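Local coordinates for neurotrypsin (Mus musculus, PDB 6H8M), which is a secreted brain serine protease with a role in neuronal plasticity, seen here as its third scavenger receptor cysteine-rich domain, at residues R54-I68 with C95-Y107. Numbering follows the deposited sequence.
Sequences RARTMAYFGEGKGPI and CRHSEDAGVICDY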
ATOM      1  N   ARG A  54      -7.336   2.532  -7.371  1.00 38.51           N
ATOM      2  CA  ARG A  54      -8.314   2.555  -6.256  1.00 39.80           C
ATOM      3  C   ARG A  54      -7.746   1.799  -5.051  1.00 40.36           C
ATOM      4  O   ARG A  54      -7.170   0.719  -5.250  1.00 39.11           O
ATOM      5  CB  ARG A  54      -9.647   1.953  -6.703  1.00 42.13           C
ATOM      6  CG  ARG A  54     -10.497   2.903  -7.532  1.00 50.85           C
ATOM      7  CD  ARG A  54     -11.956   2.499  -7.523  1.00 59.60           C
ATOM      8  NE  ARG A  54     -12.772   3.378  -8.344  1.00 62.17           N
ATOM      9  CZ  ARG A  54     -14.070   3.210  -8.554  1.00 68.03           C
ATOM     10  NH1 ARG A  54     -14.712   2.224  -7.953  1.00 62.22           N
ATOM     11  NH2 ARG A  54     -14.720   4.025  -9.365  1.00 62.98           N
ATOM     12  N   ALA A  55      -7.899   2.363  -3.853  1.00 36.83           N
ATOM     13  CA  ALA A  55      -7.494   1.648  -2.635  1.00 38.45           C
ATOM     14  C   ALA A  55      -8.419   0.443  -2.362  1.00 38.83           C
ATOM     15  O   ALA A  55      -9.663   0.508  -2.586  1.00 38.94           O
ATOM     16  CB  ALA A  55      -7.552   2.584  -1.460  1.00 38.85           C
ATOM     17  N   ARG A  56      -7.851  -0.618  -1.734  1.00 35.92           N
ATOM     18  CA  ARG A  56      -8.679  -1.626  -1.118  1.00 37.78           C
ATOM     19  C   ARG A  56      -8.159  -1.856   0.289  1.00 37.98           C
ATOM     20  O   ARG A  56      -6.950  -1.947   0.464  1.00 44.68           O
ATOM     21  CB  ARG A  56      -8.527  -2.910  -1.917  1.00 34.32           C
ATOM     22  CG  ARG A  56      -9.212  -2.934  -3.289  1.00 39.86           C
ATOM     23  CD  ARG A  56     -10.723  -3.045  -3.126  1.00 40.05           C
ATOM     24  NE  ARG A  56     -11.504  -2.947  -4.367  1.00 40.30           N
ATOM     25  CZ  ARG A  56     -12.120  -1.858  -4.813  1.00 40.91           C
ATOM     26  NH1 ARG A  56     -11.904  -0.671  -4.264  1.00 38.84           N
ATOM     27  NH2 ARG A  56     -12.927  -1.966  -5.849  1.00 41.46           N
ATOM     28  N   THR A  57      -9.054  -1.839   1.280  1.00 37.21           N
ATOM     29  CA  THR A  57      -8.633  -1.759   2.714  1.00 36.28           C
ATOM     30  C   THR A  57      -9.038  -3.059   3.395  1.00 40.42           C
ATOM     31  O   THR A  57      -9.739  -3.914   2.837  1.00 38.22           O
ATOM     32  CB  THR A  57      -9.202  -0.487   3.343  1.00 40.92           C
ATOM     33  OG1 THR A  57     -10.600  -0.511   3.074  1.00 39.57           O
ATOM     34  CG2 THR A  57      -8.527   0.738   2.783  1.00 38.21           C
ATOM     35  N   MET A  58      -8.712  -3.153   4.675  1.00 38.95           N
ATOM     36  CA  MET A  58      -9.136  -4.219   5.557  1.00 38.86           C
ATOM     37  C   MET A  58      -8.833  -5.600   4.942  1.00 38.65           C
ATOM     38  O   MET A  58      -9.688  -6.505   4.988  1.00 40.62           O
ATOM     39  CB  MET A  58     -10.628  -4.107   5.880  1.00 42.04           C
ATOM     40  CG  MET A  58     -10.964  -2.919   6.683  1.00 45.72           C
ATOM     41  SD  MET A  58     -10.073  -2.976   8.370  1.00 51.62           S
ATOM     42  CE  MET A  58     -11.127  -4.061   9.315  1.00 56.52           C
ATOM     43  N   ALA A  59      -7.558  -5.805   4.538  1.00 36.90           N
ATOM     44  CA  ALA A  59      -7.071  -7.090   4.070  1.00 36.26           C
ATOM     45  C   ALA A  59      -8.024  -7.675   3.026  1.00 41.19           C
ATOM     46  O   ALA A  59      -8.381  -8.887   3.016  1.00 36.96           O
ATOM     47  CB  ALA A  59      -6.908  -8.072   5.227  1.00 39.62           C
ATOM     48  N   TYR A  60      -8.331  -6.863   2.016  1.00 38.54           N
ATOM     49  CA  TYR A  60      -9.312  -7.208   0.982  1.00 34.75           C
ATOM     50  C   TYR A  60      -8.891  -8.434   0.211  1.00 40.27           C
ATOM     51  O   TYR A  60      -9.769  -9.242  -0.026  1.00 38.49           O
ATOM     52  CB  TYR A  60      -9.438  -6.013   0.002  1.00 36.81           C
ATOM     53  CG  TYR A  60     -10.425  -6.236  -1.101  1.00 35.70           C
ATOM     54  CD1 TYR A  60     -11.757  -5.903  -0.900  1.00 34.40           C
ATOM     55  CD2 TYR A  60     -10.025  -6.681  -2.330  1.00 37.61           C
ATOM     56  CE1 TYR A  60     -12.673  -6.125  -1.924  1.00 36.97           C
ATOM     57  CE2 TYR A  60     -10.939  -6.875  -3.376  1.00 38.87           C
ATOM     58  CZ  TYR A  60     -12.273  -6.645  -3.135  1.00 41.45           C
ATOM     59  OH  TYR A  60     -13.196  -6.789  -4.103  1.00 39.69           O
ATOM     60  N   PHE A  61      -7.607  -8.515  -0.138  1.00 36.46           N
ATOM     61  CA  PHE A  61      -7.047  -9.624  -0.814  1.00 37.66           C
ATOM     62  C   PHE A  61      -6.531 -10.720   0.129  1.00 44.12           C
ATOM     63  O   PHE A  61      -5.924 -11.679  -0.378  1.00 46.85           O
ATOM     64  CB  PHE A  61      -5.899  -9.143  -1.709  1.00 38.42           C
ATOM     65  CG  PHE A  61      -6.332  -8.163  -2.785  1.00 38.80           C
ATOM     66  CD1 PHE A  61      -7.064  -8.543  -3.894  1.00 39.54           C
ATOM     67  CD2 PHE A  61      -6.083  -6.805  -2.630  1.00 35.84           C
ATOM     68  CE1 PHE A  61      -7.450  -7.608  -4.852  1.00 36.29           C
ATOM     69  CE2 PHE A  61      -6.492  -5.906  -3.588  1.00 35.69           C
ATOM     70  CZ  PHE A  61      -7.204  -6.277  -4.672  1.00 38.11           C
ATOM     71  N   GLY A  62      -6.723 -10.585   1.431  1.00 42.01           N
ATOM     72  CA  GLY A  62      -6.094 -11.519   2.323  1.00 45.41           C
ATOM     73  C   GLY A  62      -5.114 -10.804   3.203  1.00 44.70           C
ATOM     74  O   GLY A  62      -4.589  -9.707   2.882  1.00 41.74           O
ATOM     75  N   GLU A  63      -4.855 -11.433   4.342  1.00 41.86           N
ATOM     76  CA  GLU A  63      -3.941 -10.874   5.324  1.00 42.68           C
ATOM     77  C   GLU A  63      -2.540 -11.219   4.924  1.00 41.96           C
ATOM     78  O   GLU A  63      -2.249 -12.363   4.539  1.00 41.29           O
ATOM     79  CB  GLU A  63      -4.244 -11.392   6.740  1.00 44.50           C
ATOM     80  CG  GLU A  63      -5.639 -10.964   7.235  1.00 44.19           C
ATOM     81  CD  GLU A  63      -5.928 -11.269   8.695  1.00 51.73           C
ATOM     82  OE1 GLU A  63      -4.960 -11.593   9.384  1.00 54.87           O
ATOM     83  OE2 GLU A  63      -7.074 -11.035   9.165  1.00 53.59           O
ATOM     84  N   GLY A  64      -1.619 -10.320   5.224  1.00 40.85           N
ATOM     85  CA  GLY A  64      -0.178 -10.651   5.060  1.00 42.21           C
ATOM     86  C   GLY A  64       0.358 -11.254   6.360  1.00 46.19           C
ATOM     87  O   GLY A  64      -0.436 -11.557   7.249  1.00 43.50           O
ATOM     88  N   LYS A  65       1.630 -11.575   6.366  1.00 46.09           N
ATOM     89  CA  LYS A  65       2.247 -12.087   7.611  1.00 57.49           C
ATOM     90  C   LYS A  65       3.546 -11.317   7.841  1.00 56.73           C
ATOM     91  O   LYS A  65       3.981 -10.563   6.956  1.00 53.99           O
ATOM     92  CB  LYS A  65       2.407 -13.598   7.544  1.00 60.00           C
ATOM     93  CG  LYS A  65       3.159 -14.147   6.356  1.00 69.62           C
ATOM     94  CD  LYS A  65       2.734 -15.582   6.038  1.00 82.90           C
ATOM     95  CE  LYS A  65       3.192 -16.048   4.666  1.00 86.59           C
ATOM     96  NZ  LYS A  65       4.567 -15.585   4.340  1.00 81.73           N
ATOM     97  N   GLY A  66       4.144 -11.490   9.018  1.00 58.21           N
ATOM     98  CA  GLY A  66       5.413 -10.768   9.251  1.00 63.02           C
ATOM     99  C   GLY A  66       5.162  -9.309   9.636  1.00 57.83           C
ATOM    100  O   GLY A  66       4.126  -9.023  10.220  1.00 59.05           O
ATOM    101  N   PRO A  67       6.144  -8.400   9.456  1.00 51.78           N
ATOM    102  CA  PRO A  67       6.052  -7.067  10.009  1.00 50.10           C
ATOM    103  C   PRO A  67       4.992  -6.242   9.300  1.00 45.76           C
ATOM    104  O   PRO A  67       4.734  -6.460   8.104  1.00 48.02           O
ATOM    105  CB  PRO A  67       7.427  -6.426   9.840  1.00 53.40           C
ATOM    106  CG  PRO A  67       8.294  -7.491   9.231  1.00 55.83           C
ATOM    107  CD  PRO A  67       7.438  -8.662   8.820  1.00 51.21           C
ATOM    108  N   ILE A  68       4.425  -5.322  10.048  1.00 47.38           N
ATOM    109  CA  ILE A  68       3.670  -4.217   9.465  1.00 47.52           C
ATOM    110  C   ILE A  68       4.592  -3.013   9.464  1.00 47.60           C
ATOM    111  O   ILE A  68       4.949  -2.509  10.504  1.00 47.23           O
ATOM    112  CB  ILE A  68       2.371  -3.974  10.222  1.00 49.21           C
ATOM    113  CG1 ILE A  68       1.551  -5.265  10.287  1.00 53.05           C
ATOM    114  CG2 ILE A  68       1.588  -2.811   9.596  1.00 50.46           C
ATOM    115  CD1 ILE A  68       0.305  -5.109  11.141  1.00 55.11           C
ATOM    116  N   CYS A  95      -1.831  -1.592  14.938  1.00 69.77           N
ATOM    117  CA  CYS A  95      -2.352  -2.190  13.691  1.00 63.52           C
ATOM    118  C   CYS A  95      -2.205  -3.716  13.697  1.00 57.89           C
ATOM    119  O   CYS A  95      -1.308  -4.225  14.273  1.00 57.74           O
ATOM    120  CB  CYS A  95      -1.664  -1.588  12.465  1.00 68.88           C
ATOM    121  SG  CYS A  95      -2.323   0.049  12.045  1.00 72.11           S
ATOM    122  N   ARG A  96      -3.093  -4.440  12.995  1.00 53.70           N
ATOM    123  CA  ARG A  96      -3.076  -5.899  12.870  1.00 52.25           C
ATOM    124  C   ARG A  96      -3.164  -6.206  11.374  1.00 50.12           C
ATOM    125  O   ARG A  96      -3.534  -5.294  10.597  1.00 47.07           O
ATOM    126  CB  ARG A  96      -4.246  -6.575  13.599  1.00 60.68           C
ATOM    127  CG  ARG A  96      -4.366  -6.276  15.098  1.00 74.96           C
ATOM    128  CD  ARG A  96      -5.308  -7.187  15.882  1.00 85.09           C
ATOM    129  NE  ARG A  96      -4.693  -8.513  15.998  1.00 95.25           N
ATOM    130  CZ  ARG A  96      -4.826  -9.379  17.007  1.00101.13           C
ATOM    131  NH1 ARG A  96      -5.542  -9.089  18.080  1.00103.39           N
ATOM    132  NH2 ARG A  96      -4.225 -10.554  16.925  1.00107.32           N
ATOM    133  N   HIS A  97      -2.830  -7.444  10.996  1.00 44.81           N
ATOM    134  CA  HIS A  97      -2.823  -7.820   9.568  1.00 45.62           C
ATOM    135  C   HIS A  97      -4.227  -7.787   8.949  1.00 43.87           C
ATOM    136  O   HIS A  97      -4.380  -7.695   7.719  1.00 41.99           O
ATOM    137  CB  HIS A  97      -2.094  -9.156   9.354  1.00 47.48           C
ATOM    138  CG  HIS A  97      -0.608  -9.036   9.361  1.00 50.46           C
ATOM    139  ND1 HIS A  97       0.073  -8.373   8.343  1.00 47.66           N
ATOM    140  CD2 HIS A  97       0.322  -9.459  10.247  1.00 50.30           C
ATOM    141  CE1 HIS A  97       1.376  -8.410   8.622  1.00 46.72           C
ATOM    142  NE2 HIS A  97       1.559  -9.088   9.762  1.00 49.86           N
ATOM    143  N   SER A  98      -5.253  -7.835   9.777  1.00 44.41           N
ATOM    144  CA  SER A  98      -6.636  -7.667   9.328  1.00 46.11           C
ATOM    145  C   SER A  98      -6.882  -6.282   8.706  1.00 47.95           C
ATOM    146  O   SER A  98      -7.876  -6.118   8.049  1.00 45.91           O
ATOM    147  CB  SER A  98      -7.563  -7.971  10.462  1.00 51.91           C
ATOM    148  OG  SER A  98      -7.325  -7.112  11.549  1.00 54.72           O
ATOM    149  N   GLU A  99      -5.962  -5.320   8.882  1.00 44.08           N
ATOM    150  CA  GLU A  99      -6.058  -3.946   8.351  1.00 44.83           C
ATOM    151  C   GLU A  99      -5.050  -3.700   7.218  1.00 42.43           C
ATOM    152  O   GLU A  99      -4.852  -2.547   6.784  1.00 42.90           O
ATOM    153  CB  GLU A  99      -5.808  -2.942   9.497  1.00 51.44           C
ATOM    154  CG  GLU A  99      -6.848  -3.014  10.614  1.00 54.28           C
ATOM    155  CD  GLU A  99      -6.352  -2.402  11.919  1.00 69.15           C
ATOM    156  OE1 GLU A  99      -5.542  -3.033  12.595  1.00 61.86           O
ATOM    157  OE2 GLU A  99      -6.747  -1.269  12.222  1.00 77.12           O
ATOM    158  N   ASP A 100      -4.475  -4.766   6.662  1.00 40.94           N
ATOM    159  CA  ASP A 100      -3.470  -4.626   5.600  1.00 42.06           C
ATOM    160  C   ASP A 100      -4.064  -3.926   4.381  1.00 38.40           C
ATOM    161  O   ASP A 100      -5.213  -4.234   3.953  1.00 40.58           O
ATOM    162  CB  ASP A 100      -2.878  -5.969   5.188  1.00 40.61           C
ATOM    163  CG  ASP A 100      -1.848  -6.511   6.196  1.00 48.52           C
ATOM    164  OD1 ASP A 100      -1.360  -5.733   7.069  1.00 45.83           O
ATOM    165  OD2 ASP A 100      -1.507  -7.700   6.070  1.00 44.52           O
ATOM    166  N   ALA A 101      -3.294  -3.005   3.795  1.00 36.64           N
ATOM    167  CA  ALA A 101      -3.738  -2.184   2.674  1.00 36.26           C
ATOM    168  C   ALA A 101      -3.455  -2.884   1.344  1.00 35.72           C
ATOM    169  O   ALA A 101      -2.469  -3.642   1.234  1.00 36.96           O
ATOM    170  CB  ALA A 101      -2.958  -0.870   2.754  1.00 41.54           C
ATOM    171  N   GLY A 102      -4.214  -2.464   0.348  1.00 34.87           N
ATOM    172  CA  GLY A 102      -4.134  -2.995  -0.991  1.00 36.11           C
ATOM    173  C   GLY A 102      -4.479  -1.964  -2.020  1.00 35.02           C
ATOM    174  O   GLY A 102      -4.956  -0.885  -1.652  1.00 38.22           O
ATOM    175  N   VAL A 103      -4.386  -2.320  -3.319  1.00 35.01           N
ATOM    176  CA  VAL A 103      -4.656  -1.451  -4.412  1.00 35.38           C
ATOM    177  C   VAL A 103      -5.238  -2.248  -5.594  1.00 40.20           C
ATOM    178  O   VAL A 103      -4.949  -3.443  -5.685  1.00 38.06           O
ATOM    179  CB  VAL A 103      -3.405  -0.707  -4.899  1.00 36.81           C
ATOM    180  CG1 VAL A 103      -2.758   0.076  -3.754  1.00 36.76           C
ATOM    181  CG2 VAL A 103      -2.391  -1.629  -5.524  1.00 39.73           C
ATOM    182  N   ILE A 104      -5.909  -1.519  -6.496  1.00 39.31           N
ATOM    183  CA  ILE A 104      -6.131  -1.881  -7.857  1.00 41.58           C
ATOM    184  C   ILE A 104      -5.576  -0.807  -8.764  1.00 40.35           C
ATOM    185  O   ILE A 104      -6.052   0.302  -8.722  1.00 44.38           O
ATOM    186  CB  ILE A 104      -7.614  -2.097  -8.140  1.00 42.29           C
ATOM    187  CG1 ILE A 104      -8.185  -3.169  -7.238  1.00 45.27           C
ATOM    188  CG2 ILE A 104      -7.810  -2.456  -9.629  1.00 46.39           C
ATOM    189  CD1 ILE A 104      -9.653  -3.226  -7.313  1.00 49.19           C
ATOM    190  N   CYS A 105      -4.592  -1.153  -9.604  1.00 42.37           N
ATOM    191  CA  CYS A 105      -4.033  -0.238 -10.571  1.00 43.39           C
ATOM    192  C   CYS A 105      -4.730  -0.381 -11.933  1.00 47.96           C
ATOM    193  O   CYS A 105      -5.220  -1.430 -12.264  1.00 47.45           O
ATOM    194  CB  CYS A 105      -2.550  -0.495 -10.766  1.00 44.57           C
ATOM    195  SG  CYS A 105      -1.561  -0.590  -9.246  1.00 44.06           S
ATOM    196  N   ASP A 106      -4.800   0.744 -12.671  1.00 49.95           N
ATOM    197  CA  ASP A 106      -5.438   0.789 -13.977  1.00 52.99           C
ATOM    198  C   ASP A 106      -6.879   0.276 -13.844  1.00 54.22           C
ATOM    199  O   ASP A 106      -7.355  -0.574 -14.611  1.00 56.37           O
ATOM    200  CB  ASP A 106      -4.626   0.043 -15.032  1.00 56.41           C
ATOM    201  CG  ASP A 106      -3.376   0.790 -15.491  1.00 58.46           C
ATOM    202  OD1 ASP A 106      -3.045   1.873 -14.885  1.00 59.36           O
ATOM    203  OD2 ASP A 106      -2.711   0.248 -16.366  1.00 62.09           O
ATOM    204  N   TYR A 107      -7.585   0.812 -12.840  1.00 54.97           N
ATOM    205  CA  TYR A 107      -8.920   0.372 -12.503  1.00 54.17           C
ATOM    206  C   TYR A 107      -9.849   0.712 -13.671  1.00 62.56           C
ATOM    207  O   TYR A 107      -9.759   1.810 -14.190  1.00 60.80           O
ATOM    208  CB  TYR A 107      -9.363   1.046 -11.207  1.00 55.79           C
ATOM    209  CG  TYR A 107     -10.785   0.718 -10.838  1.00 56.76           C
ATOM    210  CD1 TYR A 107     -11.087  -0.394 -10.057  1.00 55.62           C
ATOM    211  CD2 TYR A 107     -11.829   1.504 -11.299  1.00 64.16           C
ATOM    212  CE1 TYR A 107     -12.402  -0.711  -9.743  1.00 58.33           C
ATOM    213  CE2 TYR A 107     -13.149   1.183 -11.031  1.00 67.18           C
ATOM    214  CZ  TYR A 107     -13.424   0.100 -10.212  1.00 64.86           C
ATOM    215  OH  TYR A 107     -14.708  -0.186  -9.925  1.00 71.09           O
TER
HETATM  216  O   HOH W   1      -6.329  -4.667   1.599  1.00 38.32           O
HETATM  217  O   HOH W   2     -10.075  -7.667   7.814  1.00 43.71           O
HETATM  218  O   HOH W   3      -4.823 -10.165  11.892  1.00 59.97           O
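H97 is sandwiched by residues 63-68, the tight end of this contact, and D100 holds its ND1 edge. Its NE2 donates to G66 O at 2.6 Å, in the ring plane though above the plane of that carbonyl, while ND1 donates a hydrogen bond to D100 OD2 on its syn lone pair. G64 N meets the same oxygen at 2.8 Å, so two donors grip OD2. G64 O lies over one ring face, and I68 CG1 makes a CH-pi contact with the other, 3.9 Å from the centroid. With an alanine in place of H97, G66 O and D100 OD2 would probably each lose a donor, and a gap would open between G64 and I68. Further along, A59 N bonds to D100 O, and a water bridges that carbonyl to R56 O and Y60 N. The far end is more exposed to solvent: R54, extended from CG to NE, lays its guanidinium flat on the Y107 ring, planes 15° apart. Between the two ends, strands 54-56 and 102-105 pair antiparallel as the small second sheet of this SRCR domain. V103 packs on helix 37-46 and strand 18-23, D100 OD1 bonds to T29 of strand 26-30, and disulfides tie C95 to C31 and C105 to C44 of that helix.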